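Glutathione S-transferase (Sulfitobacter, PDB 4GF0) binds glutathione and probably conjugates it, through its sulfur, to electrophilic substrates, as other glutathione S-transferases do. Local coordinates at residues 5-10 and 43-48; 49-54 and 64-69. One frame throughout, in Å; residues are numbered along the deposited sequence.

Interaction 1. Residues 5-10 and 43-48; sequences TLYFTP and PDYLAI
Y7, on strand 4-8, turns one side of its ring to I48 and Y45, which come from helix 43-46 and, in the case of I48, from just after it. The close packing is at I48. Its CG2 lies over one face of the Y7 ring, 4.3 Å from the centroid and offset toward the rim, a CH-pi contact. The other branch carries CD1 to the phenol end, 3.6 Å from CE2 of Y7 and 3.5 Å from the Y7 OH. CG1 stands beside the backbone N of I48 (chi1 -65°) and CG2 beside its carbonyl carbon, so both branches can meet the one ring. Y45 is less closely fitted: the two rings form an oblique pair, sliding past each other in opposite directions with planes at 59° and centroids 6.0 Å apart, and the nearest approach is Y45 OH to CB of Y7, 3.8 Å. With an alanine in place of Y7, I48 CG2 is likely to lose the ring face it rests on and R58 its phenol partner. Outward from this buried contact, D44 and A47 face solvent. No hydrogen bond crosses between the segments; the two hydroxyls bond to R58, from Y7, and to the carbonyl of R53, from Y45. Between strand 4-8 of the thioredoxin-fold sheet and 43-48 the joint is therefore apolar, while both hydroxyls find polar partners beyond it.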
loop_
_atom_site.group_PDB
_atom_site.type_symbol
_atom_site.label_atom_id
_atom_site.label_comp_id
_atom_site.label_asym_id
_atom_site.label_seq_id
_atom_site.Cartn_x
_atom_site.Cartn_y
_atom_site.Cartn_z
ATOM N N THR A 5 -5.243 2.143 -20.358
ATOM C CA THR A 5 -6.494 1.439 -20.113
ATOM C C THR A 5 -6.582 1.119 -18.634
ATOM O O THR A 5 -5.678 0.504 -18.067
ATOM C CB THR A 5 -6.558 0.134 -20.911
ATOM O OG1 THR A 5 -6.348 0.417 -22.297
ATOM C CG2 THR A 5 -7.924 -0.533 -20.738
ATOM N N LEU A 6 -7.676 1.535 -18.004
ATOM C CA LEU A 6 -7.837 1.317 -16.576
ATOM C C LEU A 6 -8.946 0.318 -16.348
ATOM O O LEU A 6 -10.081 0.558 -16.748
ATOM C CB LEU A 6 -8.211 2.620 -15.878
ATOM C CG LEU A 6 -8.507 2.470 -14.383
ATOM C CD1 LEU A 6 -7.230 2.134 -13.627
ATOM C CD2 LEU A 6 -9.117 3.771 -13.858
ATOM N N TYR A 7 -8.623 -0.788 -15.685
ATOM C CA TYR A 7 -9.642 -1.746 -15.279
ATOM C C TYR A 7 -10.169 -1.311 -13.915
ATOM O O TYR A 7 -9.401 -1.133 -12.982
ATOM C CB TYR A 7 -9.031 -3.145 -15.208
ATOM C CG TYR A 7 -8.563 -3.606 -16.562
ATOM C CD1 TYR A 7 -7.308 -3.264 -17.044
ATOM C CD2 TYR A 7 -9.398 -4.355 -17.380
ATOM C CE1 TYR A 7 -6.895 -3.678 -18.313
ATOM C CE2 TYR A 7 -8.988 -4.771 -18.628
ATOM C CZ TYR A 7 -7.745 -4.428 -19.087
ATOM O OH TYR A 7 -7.353 -4.852 -20.336
ATOM N N PHE A 8 -11.479 -1.134 -13.818
ATOM C CA PHE A 8 -12.073 -0.546 -12.630
ATOM C C PHE A 8 -13.436 -1.157 -12.371
ATOM O O PHE A 8 -14.013 -1.838 -13.226
ATOM C CB PHE A 8 -12.255 0.965 -12.839
ATOM C CG PHE A 8 -13.512 1.313 -13.583
ATOM C CD1 PHE A 8 -13.560 1.217 -14.972
ATOM C CD2 PHE A 8 -14.661 1.710 -12.903
ATOM C CE1 PHE A 8 -14.728 1.521 -15.665
ATOM C CE2 PHE A 8 -15.826 1.997 -13.591
ATOM C CZ PHE A 8 -15.858 1.907 -14.973
ATOM N N THR A 9 -13.973 -0.872 -11.189
ATOM C CA THR A 9 -15.321 -1.288 -10.843
ATOM C C THR A 9 -15.929 -0.113 -10.100
ATOM O O THR A 9 -15.263 0.463 -9.239
ATOM C CB THR A 9 -15.283 -2.521 -9.936
ATOM O OG1 THR A 9 -14.616 -3.590 -10.619
ATOM C CG2 THR A 9 -16.699 -2.966 -9.549
ATOM N N PRO A 10 -17.173 0.263 -10.439
ATOM C CA PRO A 10 -17.749 1.444 -9.780
ATOM C C PRO A 10 -17.748 1.274 -8.262
ATOM O O PRO A 10 -17.961 0.156 -7.781
ATOM C CB PRO A 10 -19.185 1.477 -10.312
ATOM C CG PRO A 10 -19.106 0.771 -11.642
ATOM C CD PRO A 10 -18.090 -0.323 -11.435
ATOM N N PRO A 43 -10.646 -16.652 -15.204
ATOM C CA PRO A 43 -9.430 -16.737 -16.029
ATOM C C PRO A 43 -9.113 -15.518 -16.899
ATOM O O PRO A 43 -7.952 -15.105 -16.925
ATOM C CB PRO A 43 -9.709 -17.951 -16.918
ATOM C CG PRO A 43 -10.499 -18.855 -16.035
ATOM C CD PRO A 43 -11.344 -17.953 -15.146
ATOM N N ASP A 44 -10.097 -14.962 -17.603
ATOM C CA ASP A 44 -9.839 -13.825 -18.488
ATOM C C ASP A 44 -9.244 -12.631 -17.748
ATOM O O ASP A 44 -8.277 -12.003 -18.214
ATOM C CB ASP A 44 -11.115 -13.387 -19.217
ATOM C CG ASP A 44 -11.472 -14.297 -20.373
ATOM O OD1 ASP A 44 -10.613 -15.104 -20.787
ATOM O OD2 ASP A 44 -12.610 -14.193 -20.876
ATOM N N TYR A 45 -9.822 -12.302 -16.602
ATOM C CA TYR A 45 -9.293 -11.184 -15.830
ATOM C C TYR A 45 -8.022 -11.572 -15.067
ATOM O O TYR A 45 -7.105 -10.764 -14.932
ATOM C CB TYR A 45 -10.332 -10.598 -14.869
ATOM C CG TYR A 45 -9.790 -9.342 -14.262
ATOM C CD1 TYR A 45 -9.582 -8.224 -15.052
ATOM C CD2 TYR A 45 -9.405 -9.290 -12.931
ATOM C CE1 TYR A 45 -9.048 -7.066 -14.521
ATOM C CE2 TYR A 45 -8.864 -8.132 -12.391
ATOM C CZ TYR A 45 -8.698 -7.023 -13.187
ATOM O OH TYR A 45 -8.151 -5.866 -12.660
ATOM N N LEU A 46 -7.962 -12.806 -14.577
ATOM C CA LEU A 46 -6.763 -13.264 -13.873
ATOM C C LEU A 46 -5.519 -13.239 -14.762
ATOM O O LEU A 46 -4.402 -13.118 -14.258
ATOM C CB LEU A 46 -6.959 -14.658 -13.263
ATOM C CG LEU A 46 -7.942 -14.788 -12.090
ATOM C CD1 LEU A 46 -8.068 -16.239 -11.644
ATOM C CD2 LEU A 46 -7.518 -13.918 -10.921
ATOM N N ALA A 47 -5.708 -13.347 -16.080
ATOM C CA ALA A 47 -4.599 -13.231 -17.027
ATOM C C ALA A 47 -4.090 -11.793 -17.066
ATOM O O ALA A 47 -2.949 -11.531 -17.449
ATOM C CB ALA A 47 -5.024 -13.687 -18.425
ATOM N N ILE A 48 -4.940 -10.857 -16.660
ATOM C CA ILE A 48 -4.545 -9.457 -16.602
ATOM C C ILE A 48 -3.951 -9.148 -15.236
ATOM O O ILE A 48 -2.845 -8.628 -15.135
ATOM C CB ILE A 48 -5.739 -8.526 -16.896
ATOM C CG1 ILE A 48 -6.201 -8.741 -18.342
ATOM C CG2 ILE A 48 -5.362 -7.057 -16.655
ATOM C CD1 ILE A 48 -7.453 -7.974 -18.716
#

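Interaction 2. Residues 49-54 and 64-69. With GSH (glutathione), chain D.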
loop_
_atom_site.group_PDB
_atom_site.type_symbol
_atom_site.label_atom_id
_atom_site.label_comp_id
_atom_site.label_asym_id
_atom_site.label_seq_id
_atom_site.Cartn_x
_atom_site.Cartn_y
_atom_site.Cartn_z
ATOM N N ASN A 49 -4.692 -9.479 -14.185
ATOM C CA ASN A 49 -4.197 -9.334 -12.823
ATOM C C ASN A 49 -4.425 -10.613 -12.036
ATOM O O ASN A 49 -5.548 -10.883 -11.600
ATOM C CB ASN A 49 -4.876 -8.169 -12.103
ATOM C CG ASN A 49 -4.362 -7.998 -10.681
ATOM O OD1 ASN A 49 -3.351 -8.606 -10.302
ATOM N ND2 ASN A 49 -5.039 -7.160 -9.894
ATOM N N PRO A 50 -3.358 -11.411 -11.853
ATOM C CA PRO A 50 -3.471 -12.691 -11.141
ATOM C C PRO A 50 -4.002 -12.541 -9.713
ATOM O O PRO A 50 -4.484 -13.522 -9.150
ATOM C CB PRO A 50 -2.027 -13.199 -11.111
ATOM C CG PRO A 50 -1.369 -12.552 -12.281
ATOM C CD PRO A 50 -2.007 -11.199 -12.405
ATOM N N LYS A 51 -3.909 -11.344 -9.133
ATOM C CA LYS A 51 -4.444 -11.116 -7.788
ATOM C C LYS A 51 -5.966 -10.985 -7.778
ATOM O O LYS A 51 -6.591 -11.054 -6.716
ATOM C CB LYS A 51 -3.783 -9.888 -7.146
ATOM C CG LYS A 51 -2.313 -10.115 -6.826
ATOM C CD LYS A 51 -1.641 -8.852 -6.309
ATOM C CE LYS A 51 -1.346 -7.882 -7.440
ATOM N NZ LYS A 51 -0.554 -6.718 -6.918
ATOM N N GLY A 52 -6.558 -10.786 -8.953
ATOM C CA GLY A 52 -8.007 -10.763 -9.079
ATOM C C GLY A 52 -8.633 -9.535 -8.443
ATOM O O GLY A 52 -9.733 -9.615 -7.885
ATOM N N ARG A 53 -7.934 -8.407 -8.516
ATOM C CA ARG A 53 -8.426 -7.165 -7.923
ATOM C C ARG A 53 -8.433 -6.058 -8.948
ATOM O O ARG A 53 -7.713 -6.127 -9.949
ATOM C CB ARG A 53 -7.540 -6.710 -6.753
ATOM C CG ARG A 53 -7.174 -7.776 -5.752
ATOM C CD ARG A 53 -8.352 -8.226 -4.900
ATOM N NE ARG A 53 -7.882 -9.206 -3.917
ATOM C CZ ARG A 53 -7.236 -8.873 -2.804
ATOM N NH1 ARG A 53 -7.015 -7.589 -2.525
ATOM N NH2 ARG A 53 -6.816 -9.815 -1.967
ATOM N N VAL A 54 -9.232 -5.027 -8.690
ATOM C CA VAL A 54 -9.098 -3.769 -9.425
ATOM C C VAL A 54 -8.531 -2.746 -8.431
ATOM O O VAL A 54 -8.791 -2.841 -7.230
ATOM C CB VAL A 54 -10.453 -3.291 -10.019
ATOM C CG1 VAL A 54 -10.944 -4.265 -11.081
ATOM C CG2 VAL A 54 -11.501 -3.142 -8.921
ATOM N N ILE A 64 1.155 -4.444 -17.671
ATOM C CA ILE A 64 0.087 -4.271 -16.684
ATOM C C ILE A 64 0.694 -3.878 -15.343
ATOM O O ILE A 64 1.609 -4.550 -14.851
ATOM C CB ILE A 64 -0.729 -5.578 -16.470
ATOM C CG1 ILE A 64 -1.284 -6.114 -17.797
ATOM C CG2 ILE A 64 -1.844 -5.361 -15.434
ATOM C CD1 ILE A 64 -2.389 -5.264 -18.404
ATOM N N LEU A 65 0.185 -2.798 -14.756
ATOM C CA LEU A 65 0.557 -2.394 -13.400
ATOM C C LEU A 65 -0.615 -2.615 -12.449
ATOM O O LEU A 65 -1.780 -2.482 -12.834
ATOM C CB LEU A 65 0.946 -0.918 -13.372
ATOM C CG LEU A 65 2.110 -0.505 -14.278
ATOM C CD1 LEU A 65 2.248 1.027 -14.242
ATOM C CD2 LEU A 65 3.394 -1.168 -13.811
ATOM N N THR A 66 -0.299 -2.954 -11.207
ATOM C CA THR A 66 -1.318 -3.101 -10.166
ATOM C C THR A 66 -0.920 -2.340 -8.913
ATOM O O THR A 66 0.237 -1.916 -8.786
ATOM C CB THR A 66 -1.530 -4.566 -9.757
ATOM O OG1 THR A 66 -0.309 -5.094 -9.218
ATOM C CG2 THR A 66 -1.963 -5.405 -10.960
ATOM N N GLU A 67 -1.889 -2.237 -7.994
ATOM C CA GLU A 67 -1.801 -1.569 -6.677
ATOM C C GLU A 67 -2.063 -0.076 -6.777
ATOM O O GLU A 67 -1.268 0.677 -7.339
ATOM C CB GLU A 67 -0.489 -1.838 -5.927
ATOM C CG GLU A 67 -0.221 -3.317 -5.639
ATOM C CD GLU A 67 -1.185 -3.924 -4.628
ATOM O OE1 GLU A 67 -1.764 -3.176 -3.803
ATOM O OE2 GLU A 67 -1.355 -5.163 -4.649
ATOM N N THR A 68 -3.190 0.338 -6.214
ATOM C CA THR A 68 -3.640 1.719 -6.328
ATOM C C THR A 68 -2.523 2.744 -6.092
ATOM O O THR A 68 -2.323 3.648 -6.906
ATOM C CB THR A 68 -4.798 1.961 -5.356
ATOM O OG1 THR A 68 -5.874 1.074 -5.696
ATOM C CG2 THR A 68 -5.303 3.407 -5.442
ATOM N N GLY A 69 -1.780 2.605 -4.998
ATOM C CA GLY A 69 -0.779 3.609 -4.668
ATOM C C GLY A 69 0.317 3.696 -5.714
ATOM O O GLY A 69 0.835 4.780 -6.005
HETATM N N1 GSH D . -4.115 -3.432 -2.336
HETATM C CA1 GSH D . -4.982 -3.322 -3.486
HETATM C C1 GSH D . -4.894 -1.944 -4.061
HETATM O O11 GSH D . -4.978 -1.770 -5.308
HETATM O O12 GSH D . -4.760 -0.949 -3.299
HETATM C CB1 GSH D . -6.417 -3.568 -3.082
HETATM C CG1 GSH D . -7.196 -3.915 -4.353
HETATM C CD1 GSH D . -8.585 -4.433 -3.967
HETATM O OE1 GSH D . -8.729 -5.231 -3.040
HETATM N N2 GSH D . -9.743 -3.960 -4.721
HETATM C CA2 GSH D . -11.058 -4.445 -4.379
HETATM C C2 GSH D . -11.312 -5.680 -5.203
HETATM O O2 GSH D . -10.804 -5.811 -6.309
HETATM C CB2 GSH D . -12.104 -3.421 -4.683
HETATM S SG2 GSH D . -11.912 -2.020 -3.595
HETATM N N3 GSH D . -12.154 -6.757 -4.699
HETATM C CA3 GSH D . -12.374 -7.925 -5.545
HETATM C C3 GSH D . -12.374 -9.198 -4.736
HETATM O O31 GSH D . -11.876 -9.217 -3.574
HETATM O O32 GSH D . -12.859 -10.265 -5.232
#
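K51 reaches across to T66 and E67 beside the glutathione site of the thioredoxin-like domain, to which E67 belongs; here a type I turn, N49 to G52, faces the end of strand 64-66 and the start of helix 68-78. The lysine chain, bent at chi3 (-77°), brings NZ to T66 OG1 at 2.8 Å, tip to tip, and to E67 OE2 at 2.9 Å in a salt bridge that uses the anti lone pair of that oxygen. E67, at the N-cap position of the helix, divides its carboxylate: OE2 takes the lysine, and OE1 accepts from glutathione N1 at 2.8 Å. The lysine thus probably offsets the carboxylate charge while steadying the group that holds the ligand's amino end. The ligand's O11 is gripped twice by T68, from the backbone N at 2.9 Å and from OG1, and the helix start would probably favour the negative carboxylate there. V54 N gives to glutathione O2 and V54 O accepts from N2, while R53 NH1 donates to OE1 of glutathione, at the guanidinium edge. N49 ties the turn: its O accepts from G52 N, its OD1 from K51 N (an Asx turn, donor above the carbonyl plane), and ND2 donates to R53 O, which Y45 OH also uses. S97 of the second subunit bonds to T66 O. The N49 amide also packs on the T66 methyl, CG 3.5 Å from CG2 of T66.

Interactions 1 and 2 follow in series along the chain, 43-48 running straight into 49-54, and their centres lie about 8 Å apart within the N-terminal thioredoxin-like domain. Both reach the same mixed sheet of order 2-1-3-4: interaction 1 meets the inner strand 4-8, interaction 2 an outermost strand, 64-66. The bond from Y45 to R53 joins them, T9 and Y45 pack on V54, and I48 O packs on I64 CG2. Helix 43-46 is thus fastened beside the loop that binds glutathione, and K51 of that loop reaches the residues before helix 68-78 and packs on Y101 of the second subunit, so fold, ligand site and dimer interface adjoin here.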